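Local coordinates for protein cellobiose 2-epimerase (Ruminococcus albus, PDB 3VW5) that acts as a cellobiose 2-epimerase, probably converting cellobiose reversibly to 4-O-beta-D-glucopyranosyl-D-mannose within an (alpha/alpha)6 barrel, at residues G210-R213 with D214-T218; I245-T248 with W249-R253; I274-N277 with I278-I281; G312-N315 with A316-S320. The protein carries 2 engineered substitutions. One frame throughout, in Å; residues are numbered along the deposited sequence.

Contact 1: residues G210-R213 with D214-T218; sequences GQMR and DIVYT
M212 and V216 meet on the buried side of the last turns of helix 199-216. M212 CE lies 3.8 Å from V216 CG2, and the sulfur sits beside both methyls of the valine. The methionine chain turns back at chi2 (-71°) and again at chi3, which brings its end over the next turn. L224 of strand 223-228 covers both residues, and helix 179-196 packs on M212. This helix of the (alpha/alpha)6 barrel closes in a pi-type turn. Q211 O takes two donors, I215 N at 2.9 Å and V216 N at 3.1 Å. The second of these bonds spans five residues, as does Y217 N to M212 O (2.9 Å). At Y217 the chain leaves the helix and turns toward strand 223-228.

The other side is looser and more exposed. R213 and D214 run side by side, with a salt bridge of 2.8 Å between R213 NH1 and D214 OD1. The hydrogen bond within it is weak, and the guanidinium and carboxylate planes are 53° apart. G210 CA lies over the rim of one guanidinium face. Replacing R213 by a serine would probably leave the D214 carboxylate without its charged mate and uncover part of F267 on helix 261-281.

I215 O, near the helix end, accepts a hydrogen bond from K225 NZ. The lysine charge would probably offset the partial negative charge of the carbonyls gathered there. The turn thus rests on backbone bonds and buried hydrocarbon, while the R213-D214 pair adds a weaker, more solvent-facing link.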
ATOM      1  N   GLY A 210      -4.301  18.211  -2.889  1.00 42.44           N
ATOM      2  CA  GLY A 210      -4.820  19.369  -2.177  1.00 39.36           C
ATOM      3  C   GLY A 210      -5.540  19.009  -0.889  1.00 41.37           C
ATOM      4  O   GLY A 210      -5.392  19.674   0.138  1.00 36.92           O
ATOM      5  N   GLN A 211      -6.322  17.939  -0.937  1.00 41.31           N
ATOM      6  CA  GLN A 211      -7.037  17.482   0.246  1.00 38.70           C
ATOM      7  C   GLN A 211      -6.062  17.043   1.342  1.00 45.20           C
ATOM      8  O   GLN A 211      -6.272  17.324   2.536  1.00 41.07           O
ATOM      9  CB  GLN A 211      -7.990  16.344  -0.102  1.00 34.81           C
ATOM     10  CG  GLN A 211      -9.181  16.773  -0.912  1.00 38.65           C
ATOM     11  CD  GLN A 211     -10.373  15.860  -0.711  1.00 46.75           C
ATOM     12  OE1 GLN A 211     -10.253  14.631  -0.794  1.00 40.33           O
ATOM     13  NE2 GLN A 211     -11.538  16.458  -0.439  1.00 47.71           N
ATOM     14  N   MET A 212      -5.001  16.351   0.933  1.00 38.60           N
ATOM     15  CA  MET A 212      -3.967  15.981   1.877  1.00 38.02           C
ATOM     16  C   MET A 212      -3.363  17.221   2.522  1.00 40.41           C
ATOM     17  O   MET A 212      -3.163  17.236   3.733  1.00 40.11           O
ATOM     18  CB  MET A 212      -2.890  15.109   1.220  1.00 36.58           C
ATOM     19  CG  MET A 212      -3.399  13.713   0.814  1.00 39.89           C
ATOM     20  SD  MET A 212      -3.759  12.561   2.140  1.00 43.30           S
ATOM     21  CE  MET A 212      -2.214  12.553   2.973  1.00 36.42           C
ATOM     22  N   ARG A 213      -3.087  18.260   1.727  1.00 39.85           N
ATOM     23  CA  ARG A 213      -2.459  19.474   2.258  1.00 42.02           C
ATOM     24  C   ARG A 213      -3.441  20.350   3.061  1.00 44.97           C
ATOM     25  O   ARG A 213      -3.114  20.836   4.143  1.00 44.28           O
ATOM     26  CB  ARG A 213      -1.762  20.283   1.148  1.00 43.40           C
ATOM     27  CG  ARG A 213      -1.976  21.792   1.256  1.00 48.60           C
ATOM     28  CD  ARG A 213      -1.065  22.658   0.368  1.00 47.99           C
ATOM     29  NE  ARG A 213      -1.249  22.533  -1.087  1.00 59.36           N
ATOM     30  CZ  ARG A 213      -2.361  22.834  -1.767  1.00 57.80           C
ATOM     31  NH1 ARG A 213      -3.453  23.262  -1.146  1.00 49.50           N
ATOM     32  NH2 ARG A 213      -2.384  22.686  -3.088  1.00 58.13           N
ATOM     33  N   ASP A 214      -4.656  20.514   2.550  1.00 45.23           N
ATOM     34  CA  ASP A 214      -5.605  21.453   3.144  1.00 43.53           C
ATOM     35  C   ASP A 214      -6.487  20.881   4.267  1.00 51.32           C
ATOM     36  O   ASP A 214      -6.889  21.611   5.180  1.00 51.97           O
ATOM     37  CB  ASP A 214      -6.465  22.083   2.051  1.00 43.28           C
ATOM     38  CG  ASP A 214      -5.645  22.912   1.074  1.00 47.47           C
ATOM     39  OD1 ASP A 214      -4.549  23.379   1.474  1.00 46.96           O
ATOM     40  OD2 ASP A 214      -6.099  23.100  -0.085  1.00 47.62           O
ATOM     41  N   ILE A 215      -6.783  19.583   4.214  1.00 48.42           N
ATOM     42  CA  ILE A 215      -7.637  18.983   5.231  1.00 42.55           C
ATOM     43  C   ILE A 215      -6.907  18.039   6.183  1.00 43.81           C
ATOM     44  O   ILE A 215      -7.019  18.164   7.400  1.00 45.35           O
ATOM     45  CB  ILE A 215      -8.809  18.218   4.615  1.00 41.90           C
ATOM     46  CG1 ILE A 215      -9.559  19.097   3.610  1.00 43.29           C
ATOM     47  CG2 ILE A 215      -9.731  17.751   5.707  1.00 36.05           C
ATOM     48  CD1 ILE A 215     -10.819  18.464   3.051  1.00 37.57           C
ATOM     49  N   VAL A 216      -6.166  17.086   5.639  1.00 36.76           N
ATOM     50  CA  VAL A 216      -5.692  15.998   6.471  1.00 38.94           C
ATOM     51  C   VAL A 216      -4.423  16.342   7.257  1.00 38.60           C
ATOM     52  O   VAL A 216      -4.284  15.944   8.413  1.00 37.81           O
ATOM     53  CB  VAL A 216      -5.680  14.620   5.703  1.00 37.83           C
ATOM     54  CG1 VAL A 216      -6.142  14.816   4.303  1.00 38.77           C
ATOM     55  CG2 VAL A 216      -4.327  13.902   5.763  1.00 37.62           C
ATOM     56  N   TYR A 217      -3.523  17.103   6.638  1.00 41.77           N
ATOM     57  CA  TYR A 217      -2.311  17.576   7.302  1.00 37.42           C
ATOM     58  C   TYR A 217      -2.648  18.531   8.459  1.00 39.28           C
ATOM     59  O   TYR A 217      -3.484  19.414   8.328  1.00 40.31           O
ATOM     60  CB  TYR A 217      -1.384  18.247   6.283  1.00 35.97           C
ATOM     61  CG  TYR A 217      -0.146  18.877   6.884  1.00 40.98           C
ATOM     62  CD1 TYR A 217       0.798  18.110   7.550  1.00 40.90           C
ATOM     63  CD2 TYR A 217       0.077  20.244   6.789  1.00 43.68           C
ATOM     64  CE1 TYR A 217       1.930  18.689   8.107  1.00 39.35           C
ATOM     65  CE2 TYR A 217       1.201  20.827   7.342  1.00 44.16           C
ATOM     66  CZ  TYR A 217       2.124  20.039   7.996  1.00 44.76           C
ATOM     67  OH  TYR A 217       3.242  20.606   8.555  1.00 49.17           O
ATOM     68  N   THR A 218      -2.006  18.333   9.601  1.00 42.42           N
ATOM     69  CA  THR A 218      -2.196  19.214  10.745  1.00 41.78           C
ATOM     70  C   THR A 218      -0.925  20.041  10.935  1.00 48.91           C
ATOM     71  O   THR A 218       0.079  19.548  11.456  1.00 46.94           O
ATOM     72  CB  THR A 218      -2.524  18.410  12.007  1.00 40.71           C
ATOM     73  OG1 THR A 218      -3.519  17.426  11.688  1.00 42.99           O
ATOM     74  CG2 THR A 218      -3.052  19.306  13.093  1.00 32.81           C
TER

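Contact 2: residues I245-T248 with W249-R253; sequences IEAT and WLMDR
The W249 indole lies back along the preceding turn of helix 241-258, with E246 O over one face of the ring. W249 CD1 is 3.4 Å from that oxygen. The ring gets there because W249 CG stands between the backbone N and the carbonyl carbon (chi1 77°). The indole NH then points out of the turn to E308 of helix 303-318.

E246 and L250 cross at a slant one turn apart. E246 CG touches L250 CD2 at 3.5 Å. The glutamate chain is stretched out, with CG opposite the backbone N (chi1 -174°), and its OE2 forms a salt bridge with R377 of helix 373-385. L250 N also bonds E246 O, at 3.1 Å.

Helix 241-258 belongs to the (alpha/alpha)6 barrel. Its residues here are nearly all buried, and helices 179-196, 261-281, 303-318 and 373-385 pack round them.

On another side of the helix A247 CB faces M251 CE at 4.1 Å. The bend at the M251 sulfur folds the methyl back toward the alanine, and M251 N bonds A247 O at 2.8 Å. T248 turns its hydroxyl back along the helix, and OG1 donates to I245 O at 2.7 Å, tilted from the carbonyl plane. A valine in place of T248 has no hydroxyl to give, and I245 O would probably lose the donor that grips it from within the turn. D252 N reaches T248 O in a weak bond of 3.3 Å.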
ATOM      1  N   ILE A 245       4.593   8.288   7.514  1.00 38.02           N
ATOM      2  CA  ILE A 245       5.869   8.125   6.832  1.00 39.20           C
ATOM      3  C   ILE A 245       5.686   7.604   5.393  1.00 34.75           C
ATOM      4  O   ILE A 245       6.449   7.956   4.502  1.00 39.93           O
ATOM      5  CB  ILE A 245       6.858   7.237   7.659  1.00 33.75           C
ATOM      6  CG1 ILE A 245       8.300   7.430   7.170  1.00 31.29           C
ATOM      7  CG2 ILE A 245       6.445   5.775   7.612  1.00 34.65           C
ATOM      8  CD1 ILE A 245       8.699   8.891   6.996  1.00 34.43           C
ATOM      9  N   GLU A 246       4.672   6.784   5.170  1.00 32.45           N
ATOM     10  CA  GLU A 246       4.347   6.314   3.826  1.00 34.95           C
ATOM     11  C   GLU A 246       3.852   7.454   2.926  1.00 40.42           C
ATOM     12  O   GLU A 246       4.287   7.605   1.778  1.00 39.95           O
ATOM     13  CB  GLU A 246       3.278   5.228   3.892  1.00 33.58           C
ATOM     14  CG  GLU A 246       2.985   4.572   2.567  1.00 34.22           C
ATOM     15  CD  GLU A 246       1.795   3.646   2.640  1.00 41.39           C
ATOM     16  OE1 GLU A 246       1.088   3.662   3.675  1.00 39.38           O
ATOM     17  OE2 GLU A 246       1.567   2.893   1.667  1.00 43.48           O
ATOM     18  N   ALA A 247       2.932   8.254   3.454  1.00 38.68           N
ATOM     19  CA  ALA A 247       2.389   9.376   2.704  1.00 37.65           C
ATOM     20  C   ALA A 247       3.483  10.335   2.243  1.00 38.85           C
ATOM     21  O   ALA A 247       3.401  10.873   1.141  1.00 41.47           O
ATOM     22  CB  ALA A 247       1.331  10.105   3.513  1.00 36.75           C
ATOM     23  N   THR A 248       4.515  10.536   3.061  1.00 40.66           N
ATOM     24  CA  THR A 248       5.571  11.488   2.701  1.00 38.69           C
ATOM     25  C   THR A 248       6.234  11.164   1.372  1.00 42.88           C
ATOM     26  O   THR A 248       6.331  12.033   0.505  1.00 44.57           O
ATOM     27  CB  THR A 248       6.658  11.631   3.773  1.00 38.10           C
ATOM     28  OG1 THR A 248       7.360  10.384   3.945  1.00 35.53           O
ATOM     29  CG2 THR A 248       6.041  12.110   5.090  1.00 41.24           C
ATOM     30  N   TRP A 249       6.701   9.927   1.201  1.00 40.68           N
ATOM     31  CA  TRP A 249       7.364   9.588  -0.059  1.00 41.65           C
ATOM     32  C   TRP A 249       6.381   9.381  -1.221  1.00 39.04           C
ATOM     33  O   TRP A 249       6.701   9.667  -2.365  1.00 40.69           O
ATOM     34  CB  TRP A 249       8.329   8.407   0.090  1.00 37.99           C
ATOM     35  CG  TRP A 249       7.720   7.032   0.166  1.00 37.03           C
ATOM     36  CD1 TRP A 249       7.408   6.344   1.302  1.00 36.98           C
ATOM     37  CD2 TRP A 249       7.402   6.156  -0.927  1.00 34.98           C
ATOM     38  NE1 TRP A 249       6.903   5.107   0.989  1.00 36.49           N
ATOM     39  CE2 TRP A 249       6.888   4.964  -0.371  1.00 36.68           C
ATOM     40  CE3 TRP A 249       7.501   6.262  -2.317  1.00 35.51           C
ATOM     41  CZ2 TRP A 249       6.470   3.881  -1.160  1.00 39.99           C
ATOM     42  CZ3 TRP A 249       7.082   5.190  -3.097  1.00 37.16           C
ATOM     43  CH2 TRP A 249       6.571   4.013  -2.517  1.00 36.23           C
ATOM     44  N   LEU A 250       5.181   8.910  -0.908  1.00 39.19           N
ATOM     45  CA  LEU A 250       4.138   8.720  -1.903  1.00 36.37           C
ATOM     46  C   LEU A 250       3.715  10.052  -2.515  1.00 42.35           C
ATOM     47  O   LEU A 250       3.456  10.146  -3.712  1.00 45.98           O
ATOM     48  CB  LEU A 250       2.932   8.047  -1.261  1.00 38.06           C
ATOM     49  CG  LEU A 250       2.656   6.610  -1.681  1.00 38.35           C
ATOM     50  CD1 LEU A 250       3.921   5.952  -2.184  1.00 36.26           C
ATOM     51  CD2 LEU A 250       2.021   5.839  -0.546  1.00 30.50           C
ATOM     52  N   MET A 251       3.637  11.087  -1.689  1.00 42.51           N
ATOM     53  CA  MET A 251       3.226  12.389  -2.180  1.00 39.21           C
ATOM     54  C   MET A 251       4.317  13.077  -3.018  1.00 44.11           C
ATOM     55  O   MET A 251       4.008  13.743  -4.014  1.00 40.25           O
ATOM     56  CB  MET A 251       2.755  13.263  -1.024  1.00 35.32           C
ATOM     57  CG  MET A 251       1.356  12.925  -0.581  1.00 34.67           C
ATOM     58  SD  MET A 251       0.659  14.032   0.671  1.00 41.07           S
ATOM     59  CE  MET A 251       1.805  13.871   2.027  1.00 39.87           C
ATOM     60  N   ASP A 252       5.578  12.908  -2.614  1.00 41.36           N
ATOM     61  CA  ASP A 252       6.713  13.400  -3.393  1.00 41.01           C
ATOM     62  C   ASP A 252       6.720  12.695  -4.730  1.00 42.69           C
ATOM     63  O   ASP A 252       6.922  13.318  -5.769  1.00 44.17           O
ATOM     64  CB  ASP A 252       8.046  13.141  -2.682  1.00 38.71           C
ATOM     65  CG  ASP A 252       8.294  14.096  -1.527  1.00 44.90           C
ATOM     66  OD1 ASP A 252       7.633  15.154  -1.470  1.00 45.40           O
ATOM     67  OD2 ASP A 252       9.155  13.788  -0.673  1.00 44.52           O
ATOM     68  N   ARG A 253       6.492  11.384  -4.691  1.00 40.29           N
ATOM     69  CA  ARG A 253       6.413  10.583  -5.905  1.00 42.51           C
ATOM     70  C   ARG A 253       5.379  11.182  -6.845  1.00 42.14           C
ATOM     71  O   ARG A 253       5.666  11.412  -8.013  1.00 43.11           O
ATOM     72  CB  ARG A 253       6.070   9.127  -5.573  1.00 42.33           C
ATOM     73  CG  ARG A 253       5.748   8.209  -6.768  1.00 43.13           C
ATOM     74  CD  ARG A 253       6.916   8.053  -7.732  1.00 39.73           C
ATOM     75  NE  ARG A 253       8.216   8.153  -7.075  1.00 45.95           N
ATOM     76  CZ  ARG A 253       8.911   7.109  -6.614  1.00 54.85           C
ATOM     77  NH1 ARG A 253       8.422   5.870  -6.728  1.00 38.87           N
ATOM     78  NH2 ARG A 253      10.100   7.304  -6.030  1.00 45.12           N
TER

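Contact 3: residues I274-N277 with I278-I281; sequences ISHN and IQDI
N277 O is approached by two backbone donors, I281 N at 3.0 Å and D280 N at 3.2 Å. Both bonds are weak, since each N-H points well off the oxygen. D280 N makes a better bond to H276 O at 3.1 Å, so it is shared between two carbonyls. I281 CB and CG1 lie beside the same N277 oxygen.

The N277 and I281 side chains slant across each other. N277 CG lies opposite the backbone N (chi1 -161°), which carries the amide along the helix toward its end. Its OD1 comes within 4.0 Å of I281 CG1, a loose touch of an amide oxygen on a methylene.

These residues form the last turns of helix 261-281, which follows helix 241-258 in the chain and packs against it in the (alpha/alpha)6 barrel. The bonding is more regular one turn earlier. I278 N donates to I274 O at 3.0 Å, and Q279 N donates to S275 O at 3.1 Å.

I274 CG2 and I278 CG1 meet loosely at 4.5 Å, on the side that faces helix 241-258. With CG1 beside the backbone N (chi1 -72°), I278 lays that carbon 3.5 Å from I274 O. Y241 and D244 of helix 241-258 touch I278. H276 and Q279 run alongside each other on a different side of the helix. The H276 ring meets that of F325, from helix 323-340, with the planes about 50° apart.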
ATOM      1  N   ILE A 274       6.822  16.318   8.159  1.00 41.09           N
ATOM      2  CA  ILE A 274       6.200  15.097   8.645  1.00 45.95           C
ATOM      3  C   ILE A 274       7.283  14.056   8.924  1.00 44.84           C
ATOM      4  O   ILE A 274       7.240  13.367   9.933  1.00 41.53           O
ATOM      5  CB  ILE A 274       5.164  14.558   7.633  1.00 45.94           C
ATOM      6  CG1 ILE A 274       4.094  15.628   7.367  1.00 38.85           C
ATOM      7  CG2 ILE A 274       4.558  13.227   8.118  1.00 38.17           C
ATOM      8  CD1 ILE A 274       3.154  15.292   6.246  1.00 39.35           C
ATOM      9  N   SER A 275       8.258  13.960   8.025  1.00 44.32           N
ATOM     10  CA  SER A 275       9.389  13.068   8.221  1.00 42.07           C
ATOM     11  C   SER A 275      10.135  13.343   9.516  1.00 45.93           C
ATOM     12  O   SER A 275      10.449  12.414  10.266  1.00 47.14           O
ATOM     13  CB  SER A 275      10.362  13.185   7.063  1.00 42.77           C
ATOM     14  OG  SER A 275       9.950  12.359   6.001  1.00 48.19           O
ATOM     15  N   HIS A 276      10.451  14.607   9.775  1.00 44.54           N
ATOM     16  CA  HIS A 276      11.210  14.917  10.976  1.00 46.65           C
ATOM     17  C   HIS A 276      10.395  14.555  12.187  1.00 46.19           C
ATOM     18  O   HIS A 276      10.922  13.980  13.137  1.00 49.54           O
ATOM     19  CB  HIS A 276      11.644  16.392  11.043  1.00 45.21           C
ATOM     20  CG  HIS A 276      12.891  16.679  10.264  1.00 50.79           C
ATOM     21  ND1 HIS A 276      14.144  16.274  10.697  1.00 49.98           N
ATOM     22  CD2 HIS A 276      13.076  17.298   9.064  1.00 51.19           C
ATOM     23  CE1 HIS A 276      15.053  16.650   9.792  1.00 56.35           C
ATOM     24  NE2 HIS A 276      14.431  17.278   8.799  1.00 48.06           N
ATOM     25  N   ASN A 277       9.107  14.880  12.143  1.00 42.97           N
ATOM     26  CA  ASN A 277       8.218  14.564  13.251  1.00 40.84           C
ATOM     27  C   ASN A 277       8.204  13.073  13.585  1.00 44.47           C
ATOM     28  O   ASN A 277       8.377  12.700  14.740  1.00 42.77           O
ATOM     29  CB  ASN A 277       6.800  15.046  12.989  1.00 40.84           C
ATOM     30  CG  ASN A 277       5.992  15.146  14.266  1.00 48.81           C
ATOM     31  OD1 ASN A 277       6.432  15.766  15.236  1.00 51.06           O
ATOM     32  ND2 ASN A 277       4.820  14.517  14.287  1.00 43.55           N
ATOM     33  N   ILE A 278       8.012  12.230  12.571  1.00 41.61           N
ATOM     34  CA  ILE A 278       7.952  10.783  12.758  1.00 43.65           C
ATOM     35  C   ILE A 278       9.253  10.216  13.331  1.00 44.15           C
ATOM     36  O   ILE A 278       9.236   9.363  14.226  1.00 42.16           O
ATOM     37  CB  ILE A 278       7.570  10.064  11.444  1.00 43.41           C
ATOM     38  CG1 ILE A 278       6.102  10.336  11.147  1.00 41.93           C
ATOM     39  CG2 ILE A 278       7.785   8.553  11.567  1.00 35.75           C
ATOM     40  CD1 ILE A 278       5.188   9.848  12.258  1.00 38.92           C
ATOM     41  N   GLN A 279      10.374  10.703  12.813  1.00 43.41           N
ATOM     42  CA  GLN A 279      11.688  10.301  13.299  1.00 42.61           C
ATOM     43  C   GLN A 279      11.898  10.644  14.781  1.00 44.28           C
ATOM     44  O   GLN A 279      12.511   9.871  15.525  1.00 52.16           O
ATOM     45  CB  GLN A 279      12.780  10.938  12.437  1.00 36.76           C
ATOM     46  CG  GLN A 279      14.182  10.550  12.825  1.00 38.63           C
ATOM     47  CD  GLN A 279      15.212  11.218  11.962  1.00 46.27           C
ATOM     48  OE1 GLN A 279      16.034  10.551  11.333  1.00 47.41           O
ATOM     49  NE2 GLN A 279      15.173  12.552  11.912  1.00 49.97           N
ATOM     50  N   ASP A 280      11.372  11.783  15.217  1.00 42.54           N
ATOM     51  CA  ASP A 280      11.531  12.208  16.604  1.00 48.93           C
ATOM     52  C   ASP A 280      10.581  11.478  17.564  1.00 47.44           C
ATOM     53  O   ASP A 280      10.923  11.211  18.722  1.00 56.80           O
ATOM     54  CB  ASP A 280      11.363  13.735  16.719  1.00 53.54           C
ATOM     55  CG  ASP A 280      11.421  14.235  18.172  1.00 75.30           C
ATOM     56  OD1 ASP A 280      10.680  15.203  18.505  1.00 70.98           O
ATOM     57  OD2 ASP A 280      12.201  13.659  18.988  1.00 80.11           O
ATOM     58  N   ILE A 281       9.409  11.129  17.053  1.00 43.93           N
ATOM     59  CA  ILE A 281       8.241  10.798  17.862  1.00 40.28           C
ATOM     60  C   ILE A 281       7.898   9.318  17.858  1.00 39.40           C
ATOM     61  O   ILE A 281       7.319   8.795  18.804  1.00 36.99           O
ATOM     62  CB  ILE A 281       7.035  11.615  17.336  1.00 47.47           C
ATOM     63  CG1 ILE A 281       7.029  12.973  18.018  1.00 45.50           C
ATOM     64  CG2 ILE A 281       5.701  10.880  17.487  1.00 38.85           C
ATOM     65  CD1 ILE A 281       7.768  12.929  19.331  1.00 62.75           C
TER

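Contact 4: residues G312-N315 with A316-S320; sequences GFIN and AYQHS
The last turns of helix 303-318, a helix of the (alpha/alpha)6 barrel, close on a carbonyl held twice by one residue. N315 O accepts from H319 N at 3.0 Å and from H319 ND1 at 2.9 Å. The two donors come from opposite faces of the carbonyl plane. The imidazole meets the oxygen edge-on, almost in its ring plane, although ND1 itself stands above the carbonyl plane. This double grip probably fixes the rotation of the ring.

The N315 amide crosses the imidazole at a slant, with planes 50° apart and OD1 3.4 Å from H319 CE1. N315 CG lies opposite the backbone N (chi1 -173°), which leads the amide along the helix toward the ring. Its ends bond elsewhere, ND2 to D252 and OD1 to R385. Just behind, Q318 N makes a nearly straight bond to I314 O at 2.9 Å. S320 OG turns back to A316 O.

Helix 241-258 lies against N315 and H319 through W249 and D252. Helix 261-281 meets F313 and A316, and helix 323-340 packs on A316 and Y317.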
ATOM      1  N   GLY A 312      10.528   5.936   3.429  1.00 36.32           N
ATOM      2  CA  GLY A 312      10.244   7.319   3.767  1.00 33.59           C
ATOM      3  C   GLY A 312      11.438   8.065   4.327  1.00 36.45           C
ATOM      4  O   GLY A 312      11.632   9.243   4.054  1.00 37.88           O
ATOM      5  N   PHE A 313      12.239   7.373   5.126  1.00 39.38           N
ATOM      6  CA  PHE A 313      13.452   7.951   5.685  1.00 40.66           C
ATOM      7  C   PHE A 313      14.539   8.195   4.625  1.00 41.64           C
ATOM      8  O   PHE A 313      15.257   9.203   4.678  1.00 42.07           O
ATOM      9  CB  PHE A 313      13.994   7.054   6.797  1.00 38.87           C
ATOM     10  CG  PHE A 313      13.257   7.184   8.097  1.00 38.76           C
ATOM     11  CD1 PHE A 313      12.608   8.372   8.430  1.00 37.07           C
ATOM     12  CD2 PHE A 313      13.217   6.116   8.996  1.00 38.56           C
ATOM     13  CE1 PHE A 313      11.932   8.500   9.633  1.00 32.32           C
ATOM     14  CE2 PHE A 313      12.544   6.233  10.199  1.00 39.12           C
ATOM     15  CZ  PHE A 313      11.900   7.433  10.517  1.00 42.05           C
ATOM     16  N   ILE A 314      14.673   7.256   3.688  1.00 39.97           N
ATOM     17  CA  ILE A 314      15.633   7.394   2.601  1.00 42.53           C
ATOM     18  C   ILE A 314      15.221   8.566   1.718  1.00 43.52           C
ATOM     19  O   ILE A 314      16.043   9.419   1.372  1.00 46.47           O
ATOM     20  CB  ILE A 314      15.745   6.097   1.778  1.00 44.13           C
ATOM     21  CG1 ILE A 314      16.443   5.020   2.621  1.00 43.31           C
ATOM     22  CG2 ILE A 314      16.473   6.347   0.455  1.00 34.23           C
ATOM     23  CD1 ILE A 314      16.591   3.692   1.927  1.00 38.12           C
ATOM     24  N   ASN A 315      13.934   8.605   1.388  1.00 38.92           N
ATOM     25  CA  ASN A 315      13.340   9.716   0.667  1.00 40.58           C
ATOM     26  C   ASN A 315      13.577  11.058   1.358  1.00 45.73           C
ATOM     27  O   ASN A 315      13.858  12.068   0.699  1.00 46.89           O
ATOM     28  CB  ASN A 315      11.842   9.480   0.489  1.00 41.16           C
ATOM     29  CG  ASN A 315      11.199  10.513  -0.403  1.00 41.82           C
ATOM     30  OD1 ASN A 315      11.314  10.444  -1.628  1.00 43.31           O
ATOM     31  ND2 ASN A 315      10.517  11.478   0.202  1.00 40.85           N
ATOM     32  N   ALA A 316      13.460  11.071   2.685  1.00 42.32           N
ATOM     33  CA  ALA A 316      13.668  12.297   3.449  1.00 42.73           C
ATOM     34  C   ALA A 316      15.128  12.738   3.344  1.00 48.84           C
ATOM     35  O   ALA A 316      15.414  13.938   3.230  1.00 51.31           O
ATOM     36  CB  ALA A 316      13.251  12.124   4.901  1.00 38.56           C
ATOM     37  N   TYR A 317      16.046  11.773   3.369  1.00 46.42           N
ATOM     38  CA  TYR A 317      17.451  12.071   3.130  1.00 48.90           C
ATOM     39  C   TYR A 317      17.598  12.698   1.740  1.00 51.47           C
ATOM     40  O   TYR A 317      18.134  13.799   1.593  1.00 49.70           O
ATOM     41  CB  TYR A 317      18.313  10.809   3.249  1.00 51.50           C
ATOM     42  CG  TYR A 317      19.738  11.023   2.785  1.00 55.97           C
ATOM     43  CD1 TYR A 317      20.639  11.746   3.566  1.00 59.80           C
ATOM     44  CD2 TYR A 317      20.179  10.525   1.560  1.00 54.41           C
ATOM     45  CE1 TYR A 317      21.943  11.962   3.145  1.00 61.08           C
ATOM     46  CE2 TYR A 317      21.484  10.733   1.125  1.00 55.61           C
ATOM     47  CZ  TYR A 317      22.366  11.451   1.922  1.00 63.83           C
ATOM     48  OH  TYR A 317      23.670  11.671   1.508  1.00 59.21           O
ATOM     49  N   GLN A 318      17.088  12.003   0.727  1.00 47.22           N
ATOM     50  CA  GLN A 318      17.176  12.488  -0.647  1.00 48.52           C
ATOM     51  C   GLN A 318      16.674  13.925  -0.841  1.00 49.15           C
ATOM     52  O   GLN A 318      17.174  14.640  -1.701  1.00 50.16           O
ATOM     53  CB  GLN A 318      16.458  11.549  -1.603  1.00 41.91           C
ATOM     54  CG  GLN A 318      17.166  10.232  -1.788  1.00 42.13           C
ATOM     55  CD  GLN A 318      16.482   9.338  -2.810  1.00 48.52           C
ATOM     56  OE1 GLN A 318      15.278   9.078  -2.730  1.00 49.89           O
ATOM     57  NE2 GLN A 318      17.253   8.855  -3.777  1.00 47.75           N
ATOM     58  N   HIS A 319      15.697  14.347  -0.045  1.00 47.87           N
ATOM     59  CA  HIS A 319      15.153  15.695  -0.168  1.00 45.01           C
ATOM     60  C   HIS A 319      15.806  16.685   0.785  1.00 50.14           C
ATOM     61  O   HIS A 319      15.440  17.861   0.795  1.00 52.58           O
ATOM     62  CB  HIS A 319      13.646  15.698   0.090  1.00 45.25           C
ATOM     63  CG  HIS A 319      12.829  15.186  -1.056  1.00 42.66           C
ATOM     64  ND1 HIS A 319      12.643  13.843  -1.299  1.00 45.47           N
ATOM     65  CD2 HIS A 319      12.125  15.839  -2.009  1.00 42.87           C
ATOM     66  CE1 HIS A 319      11.872  13.690  -2.359  1.00 42.31           C
ATOM     67  NE2 HIS A 319      11.542  14.886  -2.808  1.00 38.50           N
ATOM     68  N   SER A 320      16.763  16.233   1.590  1.00 53.69           N
ATOM     69  CA  SER A 320      17.282  17.102   2.653  1.00 55.56           C
ATOM     70  C   SER A 320      18.805  17.115   2.833  1.00 57.36           C
ATOM     71  O   SER A 320      19.365  18.121   3.274  1.00 57.99           O
ATOM     72  CB  SER A 320      16.617  16.753   3.987  1.00 48.64           C
ATOM     73  OG  SER A 320      17.034  15.475   4.424  1.00 54.47           O
TER

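Overall arrangement
The four contacts follow one another along the chain, each on its own helix of the (alpha/alpha)6 barrel: 199-216, 241-258, 261-281 and 303-318, with contact 1 running on past its helix end. Contacts 1, 3 and 4 lie near helix ends. Contact 2 lies nearest the centre of the chain and touches all the others, its centre about 13 Å from those of contacts 1 and 3 and about 10 Å from that of contact 4. Contacts 1 and 3 meet through Y217 and I274, contacts 3 and 4 through S275 and A316. Contacts 1 and 4 do not touch, with nearest atoms about 13 Å apart. Four successive helices are thus tied together, directly or through helix 241-258.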